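Local coordinates for protein oxygenase-reductase (Streptomyces fradiae, PDB 4OSP) that probably reduces the C-6 ketone of angucyclinone intermediates with NADPH, through the C-terminal short-chain dehydrogenase/reductase domain of urdamycin oxygenase-reductase UrdM that forms this chain, at residues E83-L88 and F136-R141; R141-I146 and G189-T194. All blocks are in the same frame, centred on the assembly; numbering follows the deposited sequence.

Contact 1: residues E83-L88 and F136-R141; sequences ELFLAL and FFIVQR
The F85 ring carries the R141 side chain on one face: R141 CG stands 3.5 Å from the ring centroid and only 9° off the ring normal, a CH-pi contact over the middle of the ring. The guanidinium lies past the ring, with F85 CB beneath one of its faces, 3.4 Å from R141 NH1, so it is the aliphatic CG that covers the ring face. With R141 CG anti to the backbone N (chi1 176°), that carbon lands over the ring, and the bend at chi2 turns the chain back along F85 in the opposite sense. The charged end goes on to a salt bridge from R141 NH2 to E89. At the far end of the ring, F85 CZ approaches I138 O obliquely at 3.5 Å and packs on I138 CG2. Beside it the L84 and I138 side chains cross at about a right angle, CD2 of L84 meeting CD1 of I138 at 3.8 Å. No hydrogen bond joins the segments, whose axes come within 11.2 Å at a crossing angle of -40°. The L84 side chain is also about 4 Å from that of L75, which binds NADP(+), so this packing borders the cofactor site. This is Rossmann-fold helix packing: helices 80-96 and 121-142 lie side by side on the parallel sheet, L84 resting on V71 of strand 67-72 and I138 on L104 and N106 of strand 103-106.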
loop_
_atom_site.group_PDB
_atom_site.type_symbol
_atom_site.label_atom_id
_atom_site.label_comp_id
_atom_site.label_asym_id
_atom_site.label_seq_id
_atom_site.Cartn_x
_atom_site.Cartn_y
_atom_site.Cartn_z
ATOM N N GLU B 83 -20.705 -19.787 22.895
ATOM C CA GLU B 83 -21.294 -20.998 22.319
ATOM C C GLU B 83 -20.361 -21.624 21.284
ATOM O O GLU B 83 -20.109 -22.838 21.312
ATOM C CB GLU B 83 -22.684 -20.718 21.710
ATOM C CG GLU B 83 -23.687 -20.113 22.685
ATOM C CD GLU B 83 -23.967 -20.999 23.903
ATOM O OE1 GLU B 83 -24.118 -22.235 23.745
ATOM O OE2 GLU B 83 -24.046 -20.456 25.024
ATOM N N LEU B 84 -19.830 -20.797 20.383
ATOM C CA LEU B 84 -18.880 -21.289 19.386
ATOM C C LEU B 84 -17.822 -22.187 20.039
ATOM O O LEU B 84 -17.653 -23.344 19.649
ATOM C CB LEU B 84 -18.221 -20.124 18.638
ATOM C CG LEU B 84 -17.090 -20.410 17.633
ATOM C CD1 LEU B 84 -17.441 -21.498 16.626
ATOM C CD2 LEU B 84 -16.719 -19.129 16.895
ATOM N N PHE B 85 -17.132 -21.670 21.047
ATOM C CA PHE B 85 -15.999 -22.392 21.595
ATOM C C PHE B 85 -16.388 -23.551 22.512
ATOM O O PHE B 85 -15.665 -24.534 22.601
ATOM C CB PHE B 85 -15.010 -21.429 22.261
ATOM C CG PHE B 85 -14.147 -20.681 21.278
ATOM C CD1 PHE B 85 -14.643 -19.571 20.599
ATOM C CD2 PHE B 85 -12.848 -21.108 21.008
ATOM C CE1 PHE B 85 -13.859 -18.890 19.684
ATOM C CE2 PHE B 85 -12.055 -20.424 20.105
ATOM C CZ PHE B 85 -12.561 -19.312 19.437
ATOM N N LEU B 86 -17.542 -23.452 23.164
ATOM C CA LEU B 86 -18.104 -24.589 23.895
ATOM C C LEU B 86 -18.230 -25.783 22.955
ATOM O O LEU B 86 -17.721 -26.881 23.243
ATOM C CB LEU B 86 -19.473 -24.226 24.461
ATOM C CG LEU B 86 -20.070 -25.073 25.588
ATOM C CD1 LEU B 86 -19.295 -24.889 26.892
ATOM C CD2 LEU B 86 -21.537 -24.703 25.787
ATOM N N ALA B 87 -18.875 -25.551 21.816
ATOM C CA ALA B 87 -19.074 -26.593 20.812
ATOM C C ALA B 87 -17.747 -27.002 20.169
ATOM O O ALA B 87 -17.476 -28.191 19.978
ATOM C CB ALA B 87 -20.072 -26.127 19.761
ATOM N N LEU B 88 -16.897 -26.019 19.883
ATOM C CA LEU B 88 -15.604 -26.301 19.278
ATOM C C LEU B 88 -14.770 -27.235 20.159
ATOM O O LEU B 88 -14.219 -28.232 19.680
ATOM C CB LEU B 88 -14.838 -24.997 18.986
ATOM C CG LEU B 88 -13.430 -25.153 18.408
ATOM C CD1 LEU B 88 -13.514 -25.663 16.977
ATOM C CD2 LEU B 88 -12.656 -23.843 18.471
ATOM N N PHE B 136 -12.655 -10.289 16.204
ATOM C CA PHE B 136 -11.737 -9.898 17.277
ATOM C C PHE B 136 -11.809 -10.840 18.482
ATOM O O PHE B 136 -10.792 -11.367 18.924
ATOM C CB PHE B 136 -11.945 -8.461 17.749
ATOM C CG PHE B 136 -11.064 -8.107 18.902
ATOM C CD1 PHE B 136 -11.479 -8.344 20.212
ATOM C CD2 PHE B 136 -9.765 -7.625 18.679
ATOM C CE1 PHE B 136 -10.636 -8.074 21.274
ATOM C CE2 PHE B 136 -8.923 -7.338 19.744
ATOM C CZ PHE B 136 -9.358 -7.567 21.044
ATOM N N PHE B 137 -13.010 -11.042 19.011
ATOM C CA PHE B 137 -13.173 -11.875 20.203
ATOM C C PHE B 137 -12.960 -13.359 19.956
ATOM O O PHE B 137 -12.588 -14.105 20.871
ATOM C CB PHE B 137 -14.492 -11.557 20.935
ATOM C CG PHE B 137 -14.453 -10.240 21.629
ATOM C CD1 PHE B 137 -13.766 -10.106 22.834
ATOM C CD2 PHE B 137 -14.974 -9.101 21.024
ATOM C CE1 PHE B 137 -13.659 -8.873 23.451
ATOM C CE2 PHE B 137 -14.875 -7.860 21.637
ATOM C CZ PHE B 137 -14.207 -7.741 22.847
ATOM N N ILE B 138 -13.129 -13.777 18.706
ATOM C CA ILE B 138 -12.823 -15.153 18.325
ATOM C C ILE B 138 -11.312 -15.364 18.356
ATOM O O ILE B 138 -10.831 -16.380 18.853
ATOM C CB ILE B 138 -13.356 -15.496 16.924
ATOM C CG1 ILE B 138 -14.890 -15.589 16.941
ATOM C CG2 ILE B 138 -12.733 -16.801 16.418
ATOM C CD1 ILE B 138 -15.506 -15.798 15.566
ATOM N N VAL B 139 -10.566 -14.400 17.823
ATOM C CA VAL B 139 -9.119 -14.453 17.902
ATOM C C VAL B 139 -8.696 -14.459 19.367
ATOM O O VAL B 139 -7.863 -15.271 19.783
ATOM C CB VAL B 139 -8.460 -13.268 17.171
ATOM C CG1 VAL B 139 -6.958 -13.255 17.426
ATOM C CG2 VAL B 139 -8.749 -13.341 15.678
ATOM N N GLN B 140 -9.280 -13.563 20.150
ATOM C CA GLN B 140 -8.899 -13.431 21.549
ATOM C C GLN B 140 -9.103 -14.748 22.290
ATOM O O GLN B 140 -8.203 -15.237 22.969
ATOM C CB GLN B 140 -9.697 -12.321 22.225
ATOM C CG GLN B 140 -9.236 -12.013 23.643
ATOM C CD GLN B 140 -10.172 -11.064 24.345
ATOM O OE1 GLN B 140 -11.264 -11.449 24.759
ATOM N NE2 GLN B 140 -9.753 -9.809 24.477
ATOM N N ARG B 141 -10.285 -15.324 22.142
ATOM C CA ARG B 141 -10.589 -16.588 22.774
ATOM C C ARG B 141 -9.736 -17.734 22.189
ATOM O O ARG B 141 -9.258 -18.598 22.938
ATOM C CB ARG B 141 -12.095 -16.874 22.688
ATOM C CG ARG B 141 -12.552 -18.224 23.221
ATOM C CD ARG B 141 -12.465 -18.352 24.745
ATOM N NE ARG B 141 -12.279 -19.758 25.114
ATOM C CZ ARG B 141 -13.273 -20.594 25.384
ATOM N NH1 ARG B 141 -14.523 -20.166 25.346
ATOM N NH2 ARG B 141 -13.027 -21.848 25.697
#

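Contact 2: residues R141-I146 and G189-T194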
loop_
_atom_site.group_PDB
_atom_site.type_symbol
_atom_site.label_atom_id
_atom_site.label_comp_id
_atom_site.label_asym_id
_atom_site.label_seq_id
_atom_site.Cartn_x
_atom_site.Cartn_y
_atom_site.Cartn_z
ATOM N N ARG B 141 -10.285 -15.324 22.142
ATOM C CA ARG B 141 -10.589 -16.588 22.774
ATOM C C ARG B 141 -9.736 -17.734 22.189
ATOM O O ARG B 141 -9.258 -18.598 22.938
ATOM C CB ARG B 141 -12.095 -16.874 22.688
ATOM C CG ARG B 141 -12.552 -18.224 23.221
ATOM C CD ARG B 141 -12.465 -18.352 24.745
ATOM N NE ARG B 141 -12.279 -19.758 25.114
ATOM C CZ ARG B 141 -13.273 -20.594 25.384
ATOM N NH1 ARG B 141 -14.523 -20.166 25.346
ATOM N NH2 ARG B 141 -13.027 -21.848 25.697
ATOM N N ALA B 142 -9.503 -17.724 20.876
ATOM C CA ALA B 142 -8.736 -18.807 20.235
ATOM C C ALA B 142 -7.262 -18.878 20.652
ATOM O O ALA B 142 -6.651 -19.952 20.581
ATOM C CB ALA B 142 -8.857 -18.746 18.715
ATOM N N LEU B 143 -6.689 -17.742 21.064
ATOM C CA LEU B 143 -5.287 -17.702 21.498
ATOM C C LEU B 143 -4.998 -18.719 22.589
ATOM O O LEU B 143 -3.877 -19.203 22.716
ATOM C CB LEU B 143 -4.884 -16.310 21.991
ATOM C CG LEU B 143 -4.903 -15.117 21.031
ATOM C CD1 LEU B 143 -4.270 -13.928 21.737
ATOM C CD2 LEU B 143 -4.183 -15.396 19.724
ATOM N N THR B 144 -6.015 -19.052 23.369
ATOM C CA THR B 144 -5.872 -20.065 24.404
ATOM C C THR B 144 -5.705 -21.481 23.840
ATOM O O THR B 144 -5.209 -22.367 24.532
ATOM C CB THR B 144 -7.065 -20.053 25.380
ATOM O OG1 THR B 144 -6.894 -21.105 26.333
ATOM C CG2 THR B 144 -8.371 -20.284 24.650
ATOM N N LEU B 145 -6.112 -21.688 22.588
ATOM C CA LEU B 145 -6.088 -23.016 21.991
ATOM C C LEU B 145 -5.005 -23.180 20.923
ATOM O O LEU B 145 -4.520 -24.285 20.700
ATOM C CB LEU B 145 -7.457 -23.367 21.411
ATOM C CG LEU B 145 -8.675 -23.201 22.335
ATOM C CD1 LEU B 145 -9.961 -23.552 21.594
ATOM C CD2 LEU B 145 -8.553 -24.053 23.594
ATOM N N ILE B 146 -4.630 -22.084 20.264
ATOM C CA ILE B 146 -3.636 -22.143 19.190
ATOM C C ILE B 146 -2.227 -22.321 19.743
ATOM O O ILE B 146 -1.779 -21.527 20.564
ATOM C CB ILE B 146 -3.696 -20.902 18.269
ATOM C CG1 ILE B 146 -5.103 -20.773 17.647
ATOM C CG2 ILE B 146 -2.602 -20.971 17.201
ATOM C CD1 ILE B 146 -5.384 -19.424 17.033
ATOM N N GLY B 189 4.228 -12.827 17.066
ATOM C CA GLY B 189 5.564 -13.174 16.533
ATOM C C GLY B 189 6.383 -14.113 17.416
ATOM O O GLY B 189 6.945 -15.112 16.935
ATOM N N SER B 190 6.435 -13.819 18.711
ATOM C CA SER B 190 7.227 -14.616 19.650
ATOM C C SER B 190 6.677 -16.040 19.842
ATOM O O SER B 190 7.353 -16.895 20.423
ATOM C CB SER B 190 7.274 -13.925 21.008
ATOM O OG SER B 190 5.968 -13.856 21.558
ATOM N N ARG B 191 5.447 -16.278 19.385
ATOM C CA ARG B 191 4.856 -17.614 19.430
ATOM C C ARG B 191 4.816 -18.276 18.051
ATOM O O ARG B 191 4.207 -19.334 17.878
ATOM C CB ARG B 191 3.453 -17.566 20.042
ATOM C CG ARG B 191 3.368 -16.695 21.282
ATOM C CD ARG B 191 2.496 -17.305 22.367
ATOM N NE ARG B 191 1.061 -17.121 22.139
ATOM C CZ ARG B 191 0.394 -15.999 22.406
ATOM N NH1 ARG B 191 1.030 -14.935 22.884
ATOM N NH2 ARG B 191 -0.914 -15.940 22.182
ATOM N N ASN B 192 5.460 -17.649 17.072
ATOM C CA ASN B 192 5.576 -18.231 15.742
ATOM C C ASN B 192 4.254 -18.568 15.048
ATOM O O ASN B 192 4.179 -19.513 14.267
ATOM C CB ASN B 192 6.466 -19.465 15.787
ATOM C CG ASN B 192 7.726 -19.270 15.022
ATOM O OD1 ASN B 192 7.864 -19.764 13.904
ATOM N ND2 ASN B 192 8.651 -18.494 15.593
ATOM N N ILE B 193 3.220 -17.793 15.346
ATOM C CA ILE B 193 1.945 -17.920 14.666
ATOM C C ILE B 193 1.900 -16.864 13.573
ATOM O O ILE B 193 2.185 -15.703 13.831
ATOM C CB ILE B 193 0.777 -17.708 15.662
ATOM C CG1 ILE B 193 0.823 -18.768 16.774
ATOM C CG2 ILE B 193 -0.560 -17.741 14.948
ATOM C CD1 ILE B 193 0.173 -18.327 18.075
ATOM N N THR B 194 1.582 -17.268 12.346
ATOM C CA THR B 194 1.386 -16.289 11.268
ATOM C C THR B 194 -0.056 -15.811 11.241
ATOM O O THR B 194 -0.975 -16.560 11.581
ATOM C CB THR B 194 1.776 -16.826 9.875
ATOM O OG1 THR B 194 0.759 -17.718 9.402
ATOM C CG2 THR B 194 3.141 -17.534 9.910
#
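Where helix 121-142 runs out, its chain turns toward the loop that follows helix 168-187, and the CA atoms of I146 and I193, 8.3 Å apart, mark the nearest approach of the two backbones. Both segments are connections of the Rossmann fold, each leading from a helix into the next parallel strand: R141-I146 toward strand 151-155 and G189-T194 into strand 194-204. The first turn is held by A142 O, which accepts from both L145 N and I146 N, at 2.7 and 3.0 Å. The second is a short 3-10 segment in which N192 N donates to G189 O at 2.9 Å. No hydrogen bond crosses between the two; side chains alone make the contact, at two places.

The inner one is apolar. I146 and I193 point toward each other and cross obliquely, the CG2 branch of I146 meeting the end of the CG1 branch of I193. In I146 that methyl lies anti to the backbone N, while chi2 of I193 (154°) extends its CD1 to the meeting point. Both residues are buried, and I146 also rests on I152 of strand 151-155. Backbone hydrogen bonds tie R191 to G149, in the loop ahead of strand 151-155, and T194 to I152 within that strand.

The outer place joins L143, on which E117 of a second subunit packs, to R191. It is tentative, because R191 adopts two conformers. In the one modelled here, bends at chi2 and chi3 carry the arginine across to the leucine, which approaches the guanidinium at its edge, close to its plane. The L143-R191 contact is then van der Waals packing around one nitrogen: R191 NH2 lies 3.9 Å from L143 CD1 and 4.0 Å from L143 CB.

How the contacts relate
Read from the N terminus, contact 1 comes first: helix 80-96 leads through strand 103-106 to helix 121-142, and the pairing of 83-88 with 136-141 closes that helix-strand-helix excursion. Contact 2 then opens with the same helix's last turn, passes through strand 151-155 and helix 168-187, and closes at 189-194. The two loops therefore neither nest nor cross; R141 ends one range and begins the other, though across the segments it takes part in contact 1 alone. The contacts touch, F85 CE2 packing on A142 CA at 3.7 Å and F85 CD2 on L145 CD1. Helix 121-142 packs on helix 80-96, and the turn that follows it reaches the approach to strand 194-204.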